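Local coordinates for intracellular protein transport protein USO1 (PDB 6LSU) that is required for protein transport from the ER to the Golgi, as a membrane tether with a globular head of armadillo repeats, at residues A[413-416]-A[417-421]; A[423-426]-A[427-431]. All coordinates share one frame; numbering follows the deposited sequence.

Contact 1: A[413-416]-A[417-421]; sequences LYAN and SVHTF
The carbonyl oxygen of Asn416 receives the amide of Val418 in a weak hydrogen bond, 2.9 Å from Val418 N to Asn416 O and bent to 139° at the hydrogen. That link closes a tight loop round Ser417, whose positive phi swings the chain about; Ser417 OG lies 3.1 Å from the same Asn416 O. A second, longer tie reaches back past it: His419 N to Ala415 O is 3.4 Å, again weak. Asn416 holds CG between its own N and its carbonyl carbon (chi1 71°), which brings the carboxamide alongside the next residue, OD1 3.5 Å from Ser417 OG, while the side chain also touches Asn513. With an alanine here the carboxamide is gone, and Ser417 OG would probably keep only the backbone oxygen of this residue beside it, with the touch on Asn513 lost as well. The imidazole of His419 meets Ala415 at its edge, CD2 3.6 Å from Ala415 CB with the methyl near the ring plane. Val418 CG2 sits over one face of that imidazole, toward its rim, and Trp411 meets the ring at about 45°. The arrangement is a classic gamma turn centred on Ser417, set in the short connection between helices 404-414 and 421-435, a connection that lies within the seventh ARM repeat.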
loop_
_atom_site.group_PDB
_atom_site.type_symbol
_atom_site.label_atom_id
_atom_site.label_comp_id
_atom_site.label_asym_id
_atom_site.label_seq_id
_atom_site.Cartn_x
_atom_site.Cartn_y
_atom_site.Cartn_z
ATOM N N LEU A 413 -2.769 -14.350 15.277
ATOM C CA LEU A 413 -2.697 -15.817 15.582
ATOM C C LEU A 413 -4.056 -16.475 15.356
ATOM O O LEU A 413 -4.070 -17.472 14.610
ATOM C CB LEU A 413 -2.298 -16.058 17.045
ATOM C CG LEU A 413 -0.887 -15.647 17.421
ATOM C CD1 LEU A 413 -0.605 -15.932 18.871
ATOM C CD2 LEU A 413 0.120 -16.352 16.543
ATOM N N TYR A 414 -5.126 -15.940 15.981
ATOM C CA TYR A 414 -6.428 -16.627 16.119
ATOM C C TYR A 414 -7.551 -15.965 15.313
ATOM O O TYR A 414 -8.738 -16.355 15.545
ATOM C CB TYR A 414 -6.863 -16.707 17.591
ATOM C CG TYR A 414 -5.825 -17.276 18.516
ATOM C CD1 TYR A 414 -5.559 -18.638 18.582
ATOM C CD2 TYR A 414 -5.083 -16.418 19.324
ATOM C CE1 TYR A 414 -4.554 -19.133 19.413
ATOM C CE2 TYR A 414 -4.086 -16.901 20.159
ATOM C CZ TYR A 414 -3.810 -18.262 20.193
ATOM O OH TYR A 414 -2.798 -18.707 20.994
ATOM N N ALA A 415 -7.264 -14.983 14.442
ATOM C CA ALA A 415 -8.347 -14.235 13.755
ATOM C C ALA A 415 -8.466 -14.741 12.331
ATOM O O ALA A 415 -8.534 -13.885 11.395
ATOM C CB ALA A 415 -8.123 -12.748 13.776
ATOM N N ASN A 416 -8.505 -16.063 12.160
ATOM C CA ASN A 416 -8.957 -16.666 10.878
ATOM C C ASN A 416 -10.493 -16.640 10.901
ATOM O O ASN A 416 -11.088 -16.354 11.976
ATOM C CB ASN A 416 -8.309 -18.029 10.636
ATOM C CG ASN A 416 -8.826 -19.109 11.562
ATOM O OD1 ASN A 416 -9.600 -18.856 12.485
ATOM N ND2 ASN A 416 -8.414 -20.333 11.310
ATOM N N SER A 417 -11.123 -16.860 9.754
ATOM C CA SER A 417 -12.601 -16.731 9.577
ATOM C C SER A 417 -13.017 -15.251 9.575
ATOM O O SER A 417 -13.351 -14.766 8.490
ATOM C CB SER A 417 -13.441 -17.510 10.605
ATOM O OG SER A 417 -12.822 -18.712 11.051
ATOM N N VAL A 418 -12.985 -14.562 10.723
ATOM C CA VAL A 418 -13.532 -13.171 10.878
ATOM C C VAL A 418 -12.647 -12.113 10.170
ATOM O O VAL A 418 -13.243 -11.170 9.552
ATOM C CB VAL A 418 -13.779 -12.798 12.350
ATOM C CG1 VAL A 418 -12.640 -13.256 13.264
ATOM C CG2 VAL A 418 -14.048 -11.293 12.487
ATOM N N HIS A 419 -11.311 -12.230 10.203
ATOM C CA HIS A 419 -10.385 -11.259 9.538
ATOM C C HIS A 419 -9.663 -11.854 8.325
ATOM O O HIS A 419 -9.447 -13.065 8.268
ATOM C CB HIS A 419 -9.336 -10.705 10.514
ATOM C CG HIS A 419 -9.937 -9.811 11.543
ATOM N ND1 HIS A 419 -10.881 -8.866 11.230
ATOM C CD2 HIS A 419 -9.741 -9.714 12.869
ATOM C CE1 HIS A 419 -11.257 -8.229 12.315
ATOM N NE2 HIS A 419 -10.570 -8.724 13.335
ATOM N N THR A 420 -9.324 -11.024 7.361
ATOM C CA THR A 420 -8.661 -11.473 6.123
ATOM C C THR A 420 -7.176 -11.764 6.415
ATOM O O THR A 420 -6.557 -11.308 7.402
ATOM C CB THR A 420 -8.816 -10.464 4.988
ATOM O OG1 THR A 420 -8.083 -9.314 5.418
ATOM C CG2 THR A 420 -10.265 -10.150 4.688
ATOM N N PHE A 421 -6.586 -12.535 5.553
ATOM C CA PHE A 421 -5.160 -12.867 5.666
ATOM C C PHE A 421 -4.378 -11.565 5.678
ATOM O O PHE A 421 -3.512 -11.466 6.535
ATOM C CB PHE A 421 -4.741 -13.821 4.547
ATOM C CG PHE A 421 -3.300 -14.253 4.589
ATOM C CD1 PHE A 421 -2.835 -15.065 5.621
ATOM C CD2 PHE A 421 -2.397 -13.780 3.659
ATOM C CE1 PHE A 421 -1.500 -15.454 5.681
ATOM C CE2 PHE A 421 -1.064 -14.149 3.712
ATOM C CZ PHE A 421 -0.626 -15.028 4.687
#

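Contact 2: A[423-426]-A[427-431]; sequences TRVA and CSRLL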
loop_
_atom_site.group_PDB
_atom_site.type_symbol
_atom_site.label_atom_id
_atom_site.label_comp_id
_atom_site.label_asym_id
_atom_site.label_seq_id
_atom_site.Cartn_x
_atom_site.Cartn_y
_atom_site.Cartn_z
ATOM N N THR A 423 -5.111 -8.495 6.770
ATOM C CA THR A 423 -5.142 -7.918 8.138
ATOM C C THR A 423 -4.106 -8.645 8.985
ATOM O O THR A 423 -3.216 -8.010 9.559
ATOM C CB THR A 423 -6.547 -7.964 8.745
ATOM O OG1 THR A 423 -7.412 -7.012 8.135
ATOM C CG2 THR A 423 -6.599 -7.675 10.229
ATOM N N ARG A 424 -4.165 -9.965 9.044
ATOM C CA ARG A 424 -3.198 -10.798 9.814
ATOM C C ARG A 424 -1.762 -10.486 9.408
ATOM O O ARG A 424 -0.869 -10.453 10.269
ATOM C CB ARG A 424 -3.529 -12.277 9.629
ATOM C CG ARG A 424 -4.863 -12.645 10.272
ATOM C CD ARG A 424 -5.245 -14.075 10.052
ATOM N NE ARG A 424 -4.417 -14.884 10.920
ATOM C CZ ARG A 424 -4.193 -16.192 10.791
ATOM N NH1 ARG A 424 -4.757 -16.878 9.811
ATOM N NH2 ARG A 424 -3.441 -16.811 11.677
ATOM N N VAL A 425 -1.453 -10.246 8.159
ATOM C CA VAL A 425 0.001 -10.000 7.872
ATOM C C VAL A 425 0.326 -8.538 8.197
ATOM O O VAL A 425 1.364 -8.305 8.770
ATOM C CB VAL A 425 0.448 -10.456 6.478
ATOM C CG1 VAL A 425 -0.671 -11.118 5.722
ATOM C CG2 VAL A 425 1.151 -9.405 5.684
ATOM N N ALA A 426 -0.609 -7.620 8.023
ATOM C CA ALA A 426 -0.482 -6.220 8.462
ATOM C C ALA A 426 -0.194 -6.193 9.979
ATOM O O ALA A 426 0.735 -5.401 10.420
ATOM C CB ALA A 426 -1.750 -5.481 8.086
ATOM N N CYS A 427 -0.955 -6.994 10.761
ATOM C CA CYS A 427 -0.705 -7.116 12.228
ATOM C C CYS A 427 0.770 -7.512 12.461
ATOM O O CYS A 427 1.466 -6.916 13.283
ATOM C CB CYS A 427 -1.653 -8.127 12.848
ATOM S SG CYS A 427 -3.311 -7.423 13.098
ATOM N N SER A 428 1.248 -8.474 11.706
ATOM C CA SER A 428 2.627 -8.991 11.819
ATOM C C SER A 428 3.614 -7.856 11.491
ATOM O O SER A 428 4.543 -7.683 12.192
ATOM C CB SER A 428 2.818 -10.184 10.908
ATOM O OG SER A 428 4.183 -10.466 10.669
ATOM N N ARG A 429 3.372 -7.106 10.443
ATOM C CA ARG A 429 4.248 -5.994 10.013
ATOM C C ARG A 429 4.234 -4.849 11.050
ATOM O O ARG A 429 5.313 -4.271 11.269
ATOM C CB ARG A 429 3.804 -5.516 8.635
ATOM C CG ARG A 429 3.948 -6.595 7.574
ATOM C CD ARG A 429 5.264 -6.567 6.832
ATOM N NE ARG A 429 5.224 -5.310 6.114
ATOM C CZ ARG A 429 4.814 -5.144 4.858
ATOM N NH1 ARG A 429 4.474 -6.188 4.113
ATOM N NH2 ARG A 429 4.787 -3.921 4.345
ATOM N N LEU A 430 3.100 -4.581 11.706
ATOM C CA LEU A 430 2.993 -3.497 12.707
ATOM C C LEU A 430 3.789 -3.897 13.940
ATOM O O LEU A 430 4.611 -3.074 14.391
ATOM C CB LEU A 430 1.521 -3.214 13.048
ATOM C CG LEU A 430 1.286 -2.200 14.154
ATOM C CD1 LEU A 430 2.111 -0.941 13.977
ATOM C CD2 LEU A 430 -0.177 -1.856 14.243
ATOM N N LEU A 431 3.607 -5.147 14.397
ATOM C CA LEU A 431 4.393 -5.723 15.508
ATOM C C LEU A 431 5.872 -5.603 15.181
ATOM O O LEU A 431 6.696 -5.358 16.139
ATOM C CB LEU A 431 4.003 -7.200 15.704
ATOM C CG LEU A 431 2.794 -7.422 16.608
ATOM C CD1 LEU A 431 2.273 -8.833 16.449
ATOM C CD2 LEU A 431 3.138 -7.157 18.063
#
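Arg429 turns CG back beside its own backbone N, anti to the carbonyl carbon (chi1 -63°), and this lays the methylene against the preceding turn, CG 3.3 Å from Val425 O. Further bends along the chain then carry the guanidinium away from the helix, where NH1 forms a salt bridge with Asp684. Cys427 takes the same kind of first torsion (chi1 -78°), bringing SG to 3.6 Å from Thr423 O and 4.4 Å from Thr423 CG2, so the sulfur lies alongside the threonine one turn back. The backbone is bonded in the i to i+4 pattern. Cys427 N bonds to Thr423 O at 2.8 Å, and Arg429 N to Val425 O at 2.9 Å. Ser428 N reaches Arg424 O over a longer 3.2 Å, and Leu430 N bonds to Ala426 O at 2.8 Å. Three helices take up the surrounding faces: 354-366 meets Ala426 and Leu430 through Leu359, 404-414 reaches Cys427 and Leu430 through Leu408, and 514-528 brings Phe519 against Val425 and Arg424. The chemistry is thus divided: the buried peptide groups satisfy one another within the helix, the small and aliphatic side chains pack against the neighbouring helices, and the buried Arg424 takes its polar end to the carbonyl of Met412, which would tie this helix to the one before it by a polar bond as well as by apolar contact.

In the fold
Contacts 1 and 2 follow one another along the chain, their centres about 11 Å apart: residues 413-421 turn the chain out of helix 404-414, and residues 423-431 belong to the next helix, 421-435. Thr420, at the N-cap position, ties them through a weak hydrogen bond from Thr423 N to its OG1. Arg424 of contact 2 then reaches back along the loop of contact 1 to the last turn of helix 404-414, its CD 3.6 Å from Ala415 O and its NH1 3.8 Å from Asn416 CB. Asn513 also bridges the pair, hydrogen-bonding Leu413 O through ND2 and, weakly, Arg424 NH2 through OD1.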